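Long-range contacts in hypothetical protein (Plasmodium falciparum, PDB 1ZSO), which is of unknown function but belongs to a eukaryotic family generally associated with zinc binding, so that it may bind zinc: residues T12-K17 and A105-R110; W34-R39 and I112-F117. One frame throughout, in Å; residues are numbered along the deposited sequence.

Interaction 1 (T12-K17 and A105-R110); sequences TVVRIK and ASFECR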
ATOM      1  N   THR B  12      16.827   1.230   8.795  1.00 39.19           N
ATOM      2  CA  THR B  12      16.763   2.685   8.590  1.00 39.45           C
ATOM      3  C   THR B  12      16.078   3.447   9.741  1.00 38.81           C
ATOM      4  O   THR B  12      14.930   3.175  10.070  1.00 40.43           O
ATOM      5  CB  THR B  12      15.929   3.045   7.315  1.00 39.64           C
ATOM      6  OG1 THR B  12      16.453   2.385   6.144  1.00 40.17           O
ATOM      7  CG2 THR B  12      15.905   4.553   7.114  1.00 37.30           C
ATOM      8  N   VAL B  13      16.734   4.456  10.294  1.00 37.38           N
ATOM      9  CA  VAL B  13      16.193   5.175  11.454  1.00 36.68           C
ATOM     10  C   VAL B  13      15.643   6.561  11.100  1.00 35.49           C
ATOM     11  O   VAL B  13      16.208   7.268  10.283  1.00 35.76           O
ATOM     12  CB  VAL B  13      17.251   5.279  12.592  1.00 35.21           C
ATOM     13  CG1 VAL B  13      16.695   6.004  13.777  1.00 38.69           C
ATOM     14  CG2 VAL B  13      17.675   3.923  13.027  1.00 35.00           C
ATOM     15  N   VAL B  14      14.508   6.928  11.674  1.00 35.19           N
ATOM     16  CA  VAL B  14      14.061   8.310  11.607  1.00 35.04           C
ATOM     17  C   VAL B  14      14.392   8.962  12.932  1.00 35.25           C
ATOM     18  O   VAL B  14      13.945   8.491  13.970  1.00 35.79           O
ATOM     19  CB  VAL B  14      12.539   8.451  11.392  1.00 35.66           C
ATOM     20  CG1 VAL B  14      12.128   9.915  11.419  1.00 33.08           C
ATOM     21  CG2 VAL B  14      12.138   7.852  10.085  1.00 37.70           C
ATOM     22  N   ARG B  15      15.171  10.040  12.884  1.00 35.74           N
ATOM     23  CA  ARG B  15      15.533  10.808  14.055  1.00 36.96           C
ATOM     24  C   ARG B  15      14.816  12.134  14.022  1.00 37.01           C
ATOM     25  O   ARG B  15      14.712  12.781  12.974  1.00 35.47           O
ATOM     26  CB  ARG B  15      17.039  11.050  14.068  1.00 38.30           C
ATOM     27  CG  ARG B  15      17.809   9.863  13.537  1.00 44.89           C
ATOM     28  CD  ARG B  15      19.146   9.686  14.212  1.00 51.27           C
ATOM     29  NE  ARG B  15      20.000  10.849  14.051  1.00 54.14           N
ATOM     30  CZ  ARG B  15      20.561  11.516  15.057  1.00 57.87           C
ATOM     31  NH1 ARG B  15      20.356  11.122  16.318  1.00 59.36           N
ATOM     32  NH2 ARG B  15      21.345  12.565  14.797  1.00 57.23           N
ATOM     33  N   ILE B  16      14.324  12.548  15.182  1.00 37.10           N
ATOM     34  CA  ILE B  16      13.752  13.858  15.314  1.00 37.09           C
ATOM     35  C   ILE B  16      14.383  14.689  16.438  1.00 37.24           C
ATOM     36  O   ILE B  16      15.023  14.172  17.368  1.00 36.93           O
ATOM     37  CB  ILE B  16      12.215  13.812  15.505  1.00 37.05           C
ATOM     38  CG1 ILE B  16      11.839  13.463  16.942  1.00 38.65           C
ATOM     39  CG2 ILE B  16      11.568  12.821  14.551  1.00 35.94           C
ATOM     40  CD1 ILE B  16      10.332  13.543  17.156  1.00 37.33           C
ATOM     41  N   LYS B  17      14.125  15.991  16.331  1.00 36.96           N
ATOM     42  CA  LYS B  17      14.586  17.022  17.264  1.00 37.64           C
ATOM     43  C   LYS B  17      13.520  18.135  17.257  1.00 35.75           C
ATOM     44  O   LYS B  17      13.031  18.528  16.217  1.00 34.16           O
ATOM     45  CB  LYS B  17      15.931  17.559  16.780  1.00 37.11           C
ATOM     46  CG  LYS B  17      16.536  18.670  17.597  1.00 40.85           C
ATOM     47  CD  LYS B  17      17.896  18.996  17.007  1.00 40.30           C
ATOM     48  CE  LYS B  17      18.376  20.371  17.374  1.00 44.10           C
ATOM     49  NZ  LYS B  17      19.826  20.545  16.890  1.00 45.79           N
ATOM     50  N   ALA B 105      11.969   6.181  15.270  1.00 30.64           N
ATOM     51  CA  ALA B 105      11.362   4.984  14.699  1.00 29.23           C
ATOM     52  C   ALA B 105      12.357   4.313  13.775  1.00 30.21           C
ATOM     53  O   ALA B 105      13.092   4.999  13.048  1.00 32.57           O
ATOM     54  CB  ALA B 105      10.093   5.331  13.967  1.00 29.25           C
ATOM     55  N   SER B 106      12.394   2.983  13.777  1.00 29.35           N
ATOM     56  CA  SER B 106      13.268   2.265  12.849  1.00 30.16           C
ATOM     57  C   SER B 106      12.439   1.430  11.867  1.00 29.08           C
ATOM     58  O   SER B 106      11.341   0.956  12.224  1.00 26.53           O
ATOM     59  CB  SER B 106      14.231   1.362  13.609  1.00 30.71           C
ATOM     60  OG  SER B 106      14.573   1.948  14.852  1.00 36.71           O
ATOM     61  N   PHE B 107      12.988   1.245  10.658  1.00 27.94           N
ATOM     62  CA  PHE B 107      12.363   0.423   9.610  1.00 28.11           C
ATOM     63  C   PHE B 107      13.353  -0.504   8.920  1.00 29.56           C
ATOM     64  O   PHE B 107      14.451  -0.087   8.558  1.00 30.29           O
ATOM     65  CB  PHE B 107      11.734   1.301   8.545  1.00 27.74           C
ATOM     66  CG  PHE B 107      10.814   2.353   9.093  1.00 29.59           C
ATOM     67  CD1 PHE B 107      11.319   3.553   9.574  1.00 25.16           C
ATOM     68  CD2 PHE B 107       9.450   2.150   9.130  1.00 28.92           C
ATOM     69  CE1 PHE B 107      10.494   4.494  10.104  1.00 24.58           C
ATOM     70  CE2 PHE B 107       8.623   3.108   9.675  1.00 27.57           C
ATOM     71  CZ  PHE B 107       9.144   4.277  10.142  1.00 26.35           C
ATOM     72  N   GLU B 108      12.953  -1.763   8.720  1.00 30.44           N
ATOM     73  CA  GLU B 108      13.638  -2.654   7.787  1.00 30.45           C
ATOM     74  C   GLU B 108      13.110  -2.439   6.400  1.00 28.91           C
ATOM     75  O   GLU B 108      11.934  -2.627   6.128  1.00 28.43           O
ATOM     76  CB  GLU B 108      13.415  -4.128   8.109  1.00 30.23           C
ATOM     77  CG  GLU B 108      14.180  -4.610   9.298  1.00 33.44           C
ATOM     78  CD  GLU B 108      13.867  -6.071   9.628  1.00 34.04           C
ATOM     79  OE1 GLU B 108      13.295  -6.780   8.751  1.00 36.50           O
ATOM     80  OE2 GLU B 108      14.200  -6.493  10.763  1.00 39.47           O
ATOM     81  N   CYS B 109      14.032  -2.131   5.514  1.00 28.56           N
ATOM     82  CA  CYS B 109      13.750  -1.904   4.136  1.00 28.45           C
ATOM     83  C   CYS B 109      14.513  -2.893   3.272  1.00 26.59           C
ATOM     84  O   CYS B 109      15.699  -3.007   3.399  1.00 25.62           O
ATOM     85  CB  CYS B 109      14.181  -0.485   3.822  1.00 29.39           C
ATOM     86  SG  CYS B 109      13.436   0.715   4.928  1.00 34.02           S
ATOM     87  N   ARG B 110      13.810  -3.607   2.398  1.00 26.04           N
ATOM     88  CA  ARG B 110      14.429  -4.540   1.465  1.00 25.85           C
ATOM     89  C   ARG B 110      14.041  -4.134   0.035  1.00 24.80           C
ATOM     90  O   ARG B 110      12.897  -4.273  -0.377  1.00 25.39           O
ATOM     91  CB  ARG B 110      13.935  -5.947   1.716  1.00 25.96           C
ATOM     92  CG  ARG B 110      14.644  -6.733   2.855  1.00 29.79           C
ATOM     93  CD  ARG B 110      14.326  -8.268   2.742  1.00 29.12           C
ATOM     94  NE  ARG B 110      14.980  -9.104   3.780  1.00 33.64           N
ATOM     95  CZ  ARG B 110      14.661  -9.092   5.084  1.00 32.98           C
ATOM     96  NH1 ARG B 110      13.701  -8.295   5.553  1.00 29.68           N
ATOM     97  NH2 ARG B 110      15.309  -9.877   5.931  1.00 32.79           N
TER
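Thr12 N donates to Phe107 O at 2.7 Å, the shortest hydrogen bond between segments 12-17 and 105-110, which lie on neighbouring antiparallel strands 9-21 and 102-110 in the middle of a six-stranded sheet. The return bond from Phe107 N to Thr12 O closes the ring of this hydrogen-bonded pair. Val13 and Ser106 follow as a non-hydrogen-bonded pair, and Val14 with Ala105 is hydrogen-bonded again: Val14 N reaches Ala105 O at 2.8 Å in an almost straight bond (176° at the hydrogen), whereas the answering bond from Ala105 N to Val14 O is weak at 3.3 Å. The ladder is thus uneven, tight at Thr12 and slack on one side of its last pair. Val14 also bonds through its backbone to Phe104, and Ile16 continues the pairing with Arg102, both on strand 102-110. In the non-hydrogen-bonded step, Ser106 CA approaches Thr12 O at 3.4 Å and Val13 CA approaches Ala105 O, two CA-H...O contacts that accompany the close approach of Val13 CA and Ser106 CA, 4.4 Å apart.

Thr12, Val14, Ala105 and Phe107 put their side chains on one face of the sheet, and Val13 and Ser106 use the other. On the first face, Val14 CG2, anti to its own carbonyl carbon, comes to the edge of the Phe107 ring near its plane, meeting CE1 at 3.7 Å. The ring also turns its edge toward Thr12 O. Strand 152-163 flanks Thr12 and Val14, with Val163 against both side chains. Further along, the hydroxyl of Thr12 faces a sulfur: OG1 lies 3.7 Å from Cys109 SG.

Interaction 2 (W34-R39 and I112-F117); sequences WIFNIR and IELIDF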
ATOM      1  N   TRP B  34       2.434   6.819   8.417  1.00 28.29           N
ATOM      2  CA  TRP B  34       3.822   7.042   7.912  1.00 28.03           C
ATOM      3  C   TRP B  34       3.773   7.416   6.440  1.00 27.80           C
ATOM      4  O   TRP B  34       3.011   6.802   5.649  1.00 25.82           O
ATOM      5  CB  TRP B  34       4.710   5.813   8.110  1.00 27.88           C
ATOM      6  CG  TRP B  34       4.855   5.474   9.506  1.00 26.55           C
ATOM      7  CD1 TRP B  34       4.153   4.558  10.195  1.00 26.66           C
ATOM      8  CD2 TRP B  34       5.730   6.103  10.445  1.00 29.08           C
ATOM      9  NE1 TRP B  34       4.560   4.528  11.501  1.00 25.43           N
ATOM     10  CE2 TRP B  34       5.527   5.479  11.681  1.00 29.06           C
ATOM     11  CE3 TRP B  34       6.702   7.095  10.345  1.00 27.46           C
ATOM     12  CZ2 TRP B  34       6.221   5.852  12.823  1.00 28.38           C
ATOM     13  CZ3 TRP B  34       7.372   7.476  11.475  1.00 28.97           C
ATOM     14  CH2 TRP B  34       7.146   6.843  12.692  1.00 30.22           C
ATOM     15  N   ILE B  35       4.542   8.455   6.102  1.00 27.52           N
ATOM     16  CA  ILE B  35       4.575   9.076   4.763  1.00 26.96           C
ATOM     17  C   ILE B  35       6.040   9.276   4.353  1.00 27.53           C
ATOM     18  O   ILE B  35       6.893   9.784   5.109  1.00 28.22           O
ATOM     19  CB  ILE B  35       3.790  10.379   4.750  1.00 28.15           C
ATOM     20  CG1 ILE B  35       2.379  10.128   5.297  1.00 31.39           C
ATOM     21  CG2 ILE B  35       3.686  10.957   3.328  1.00 27.68           C
ATOM     22  CD1 ILE B  35       1.630  11.353   5.632  1.00 32.53           C
ATOM     23  N   PHE B  36       6.376   8.809   3.177  1.00 27.52           N
ATOM     24  CA  PHE B  36       7.770   8.886   2.733  1.00 27.14           C
ATOM     25  C   PHE B  36       7.790   9.126   1.265  1.00 27.10           C
ATOM     26  O   PHE B  36       6.851   8.743   0.543  1.00 23.60           O
ATOM     27  CB  PHE B  36       8.502   7.571   3.005  1.00 28.62           C
ATOM     28  CG  PHE B  36       8.793   7.324   4.464  1.00 27.68           C
ATOM     29  CD1 PHE B  36       9.841   7.960   5.076  1.00 29.71           C
ATOM     30  CD2 PHE B  36       8.020   6.449   5.202  1.00 27.47           C
ATOM     31  CE1 PHE B  36      10.112   7.751   6.440  1.00 32.84           C
ATOM     32  CE2 PHE B  36       8.274   6.231   6.542  1.00 27.97           C
ATOM     33  CZ  PHE B  36       9.331   6.880   7.161  1.00 31.01           C
ATOM     34  N   ASN B  37       8.864   9.770   0.829  1.00 27.78           N
ATOM     35  CA  ASN B  37       9.324   9.572  -0.504  1.00 28.73           C
ATOM     36  C   ASN B  37      10.400   8.481  -0.506  1.00 29.67           C
ATOM     37  O   ASN B  37      11.351   8.502   0.282  1.00 29.16           O
ATOM     38  CB  ASN B  37       9.927  10.826  -1.091  1.00 28.68           C
ATOM     39  CG  ASN B  37       8.951  11.967  -1.252  1.00 29.69           C
ATOM     40  OD1 ASN B  37       7.733  11.814  -1.328  1.00 23.50           O
ATOM     41  ND2 ASN B  37       9.525  13.156  -1.363  1.00 30.54           N
ATOM     42  N   ILE B  38      10.239   7.534  -1.423  1.00 30.23           N
ATOM     43  CA  ILE B  38      11.170   6.419  -1.571  1.00 30.07           C
ATOM     44  C   ILE B  38      11.816   6.314  -2.952  1.00 29.97           C
ATOM     45  O   ILE B  38      11.401   6.962  -3.925  1.00 27.76           O
ATOM     46  CB  ILE B  38      10.467   5.102  -1.262  1.00 29.83           C
ATOM     47  CG1 ILE B  38       9.390   4.843  -2.320  1.00 30.16           C
ATOM     48  CG2 ILE B  38       9.897   5.169   0.201  1.00 30.48           C
ATOM     49  CD1 ILE B  38       8.902   3.386  -2.409  1.00 32.30           C
ATOM     50  N   ARG B  39      12.839   5.475  -3.002  1.00 31.37           N
ATOM     51  CA  ARG B  39      13.543   5.142  -4.235  1.00 32.35           C
ATOM     52  C   ARG B  39      13.871   3.646  -4.281  1.00 30.68           C
ATOM     53  O   ARG B  39      14.083   2.975  -3.255  1.00 28.55           O
ATOM     54  CB  ARG B  39      14.827   5.955  -4.344  1.00 34.05           C
ATOM     55  CG  ARG B  39      15.490   5.927  -5.735  1.00 40.72           C
ATOM     56  CD  ARG B  39      16.934   6.261  -5.549  1.00 48.74           C
ATOM     57  NE  ARG B  39      17.763   5.955  -6.705  1.00 52.87           N
ATOM     58  CZ  ARG B  39      18.162   6.868  -7.586  1.00 55.12           C
ATOM     59  NH1 ARG B  39      17.764   8.137  -7.457  1.00 52.07           N
ATOM     60  NH2 ARG B  39      18.940   6.502  -8.617  1.00 53.94           N
ATOM     61  N   ILE B 112      14.291  -1.036  -1.011  1.00 26.28           N
ATOM     62  CA  ILE B 112      13.708   0.310  -0.945  1.00 28.61           C
ATOM     63  C   ILE B 112      14.625   1.190  -0.078  1.00 28.17           C
ATOM     64  O   ILE B 112      15.100   0.721   0.949  1.00 27.90           O
ATOM     65  CB  ILE B 112      12.317   0.300  -0.295  1.00 27.58           C
ATOM     66  CG1 ILE B 112      11.255  -0.211  -1.247  1.00 30.11           C
ATOM     67  CG2 ILE B 112      11.904   1.705   0.168  1.00 28.32           C
ATOM     68  CD1 ILE B 112       9.990  -0.612  -0.525  1.00 29.09           C
ATOM     69  N   GLU B 113      14.852   2.424  -0.511  1.00 29.23           N
ATOM     70  CA  GLU B 113      15.466   3.517   0.307  1.00 31.87           C
ATOM     71  C   GLU B 113      14.480   4.608   0.701  1.00 30.85           C
ATOM     72  O   GLU B 113      13.843   5.202  -0.160  1.00 30.17           O
ATOM     73  CB  GLU B 113      16.495   4.311  -0.483  1.00 34.36           C
ATOM     74  CG  GLU B 113      17.884   3.954  -0.295  1.00 41.09           C
ATOM     75  CD  GLU B 113      18.345   3.172  -1.458  1.00 48.38           C
ATOM     76  OE1 GLU B 113      17.739   2.097  -1.645  1.00 54.31           O
ATOM     77  OE2 GLU B 113      19.252   3.645  -2.192  1.00 49.06           O
ATOM     78  N   LEU B 114      14.410   4.888   1.993  1.00 30.80           N
ATOM     79  CA  LEU B 114      13.635   5.985   2.546  1.00 31.33           C
ATOM     80  C   LEU B 114      14.396   7.251   2.260  1.00 31.79           C
ATOM     81  O   LEU B 114      15.486   7.389   2.757  1.00 31.50           O
ATOM     82  CB  LEU B 114      13.496   5.835   4.069  1.00 32.13           C
ATOM     83  CG  LEU B 114      12.832   4.526   4.511  1.00 31.33           C
ATOM     84  CD1 LEU B 114      12.348   4.577   5.960  1.00 31.39           C
ATOM     85  CD2 LEU B 114      11.677   4.226   3.591  1.00 31.94           C
ATOM     86  N   ILE B 115      13.838   8.159   1.441  1.00 32.58           N
ATOM     87  CA  ILE B 115      14.537   9.393   1.058  1.00 32.24           C
ATOM     88  C   ILE B 115      14.112  10.573   1.976  1.00 33.59           C
ATOM     89  O   ILE B 115      14.932  11.185   2.684  1.00 31.39           O
ATOM     90  CB  ILE B 115      14.285   9.721  -0.453  1.00 31.51           C
ATOM     91  CG1 ILE B 115      14.765   8.583  -1.354  1.00 30.90           C
ATOM     92  CG2 ILE B 115      14.991  10.968  -0.873  1.00 31.75           C
ATOM     93  CD1 ILE B 115      16.265   8.330  -1.309  1.00 33.07           C
ATOM     94  N   ASP B 116      12.810  10.848   1.964  1.00 34.02           N
ATOM     95  CA  ASP B 116      12.226  11.984   2.639  1.00 34.81           C
ATOM     96  C   ASP B 116      11.104  11.469   3.513  1.00 33.51           C
ATOM     97  O   ASP B 116      10.320  10.673   3.068  1.00 33.97           O
ATOM     98  CB  ASP B 116      11.600  12.950   1.629  1.00 34.98           C
ATOM     99  CG  ASP B 116      12.609  13.550   0.680  1.00 37.01           C
ATOM    100  OD1 ASP B 116      13.663  14.036   1.160  1.00 40.85           O
ATOM    101  OD2 ASP B 116      12.339  13.567  -0.555  1.00 42.54           O
ATOM    102  N   PHE B 117      11.039  11.971   4.741  1.00 32.75           N
ATOM    103  CA  PHE B 117       9.985  11.704   5.695  1.00 30.82           C
ATOM    104  C   PHE B 117       9.088  12.936   5.797  1.00 31.16           C
ATOM    105  O   PHE B 117       9.560  14.076   5.715  1.00 31.46           O
ATOM    106  CB  PHE B 117      10.645  11.442   7.038  1.00 33.24           C
ATOM    107  CG  PHE B 117       9.699  11.373   8.166  1.00 33.36           C
ATOM    108  CD1 PHE B 117       8.696  10.422   8.180  1.00 34.07           C
ATOM    109  CD2 PHE B 117       9.802  12.257   9.224  1.00 34.04           C
ATOM    110  CE1 PHE B 117       7.795  10.365   9.237  1.00 36.24           C
ATOM    111  CE2 PHE B 117       8.905  12.195  10.276  1.00 34.59           C
ATOM    112  CZ  PHE B 117       7.910  11.251  10.287  1.00 32.54           C
TER
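A classic beta bulge interrupts the antiparallel pairing of strands 34-40 and 112-117, with Ile115 and Asp116 both set against Asn37. The evidence is Asn37 O, which accepts two backbone bonds, from Ile115 N at 2.8 Å and from Asp116 N at 3.2 Å, while Asn37 N donates to Asp116 O. A side-chain bond reinforces the site: Asn37 ND2 meets Asp116 OD2 at 3.0 Å on the anti side of the carboxylate, the amide and carboxylate planes lying 77° apart. Asn37 OD1 accepts from Asn49 N, so both ends of the amide are engaged. Past the bulge, Arg39 and Glu113 exchange two bonds.

Asn37, Arg39, Glu113 and Asp116 share one face; Phe36, Ile38, Leu114 and Phe117 form the apolar one. Phe117, its CG anti to the backbone N (chi1 170°), sends CD1 to within 3.5 Å of Phe36 CE1, the ring planes at 43°. Its CE1 meets Trp34 CE3 at 3.6 Å, rim to rim. Leu114 CD1 sits over one face of the Phe36 ring, 4.1 Å from its centroid, while CD2 reaches Ile38 CG2. Strand 34-40 is the middle of three, between 46-52 and 112-117, and Leu114 packs on strands 80-85 and 102-110.

In the fold
From the N terminus the chain runs through 12-17, then 34-39, then 105-110 and at once 112-117, so the two contacts cross rather than nest. Interaction 1 closes a loop of 87 residues and interaction 2 one of 72, with residues 40-104 inside both. Strands 102-110 and 112-117 are consecutive yet belong to different sheets: the first joins the six-stranded sheet through interaction 1, the second the three-stranded sheet through interaction 2. The centres of interactions 1 and 2 lie about 10 Å apart, and side-chain carbons meet between them: Ala105 CB touches Trp34 CH2 at 3.5 Å, the Thr12 methyl CG2 touches Leu114 CD1, and Phe107 stands edge-to-face with Trp34 and Phe36.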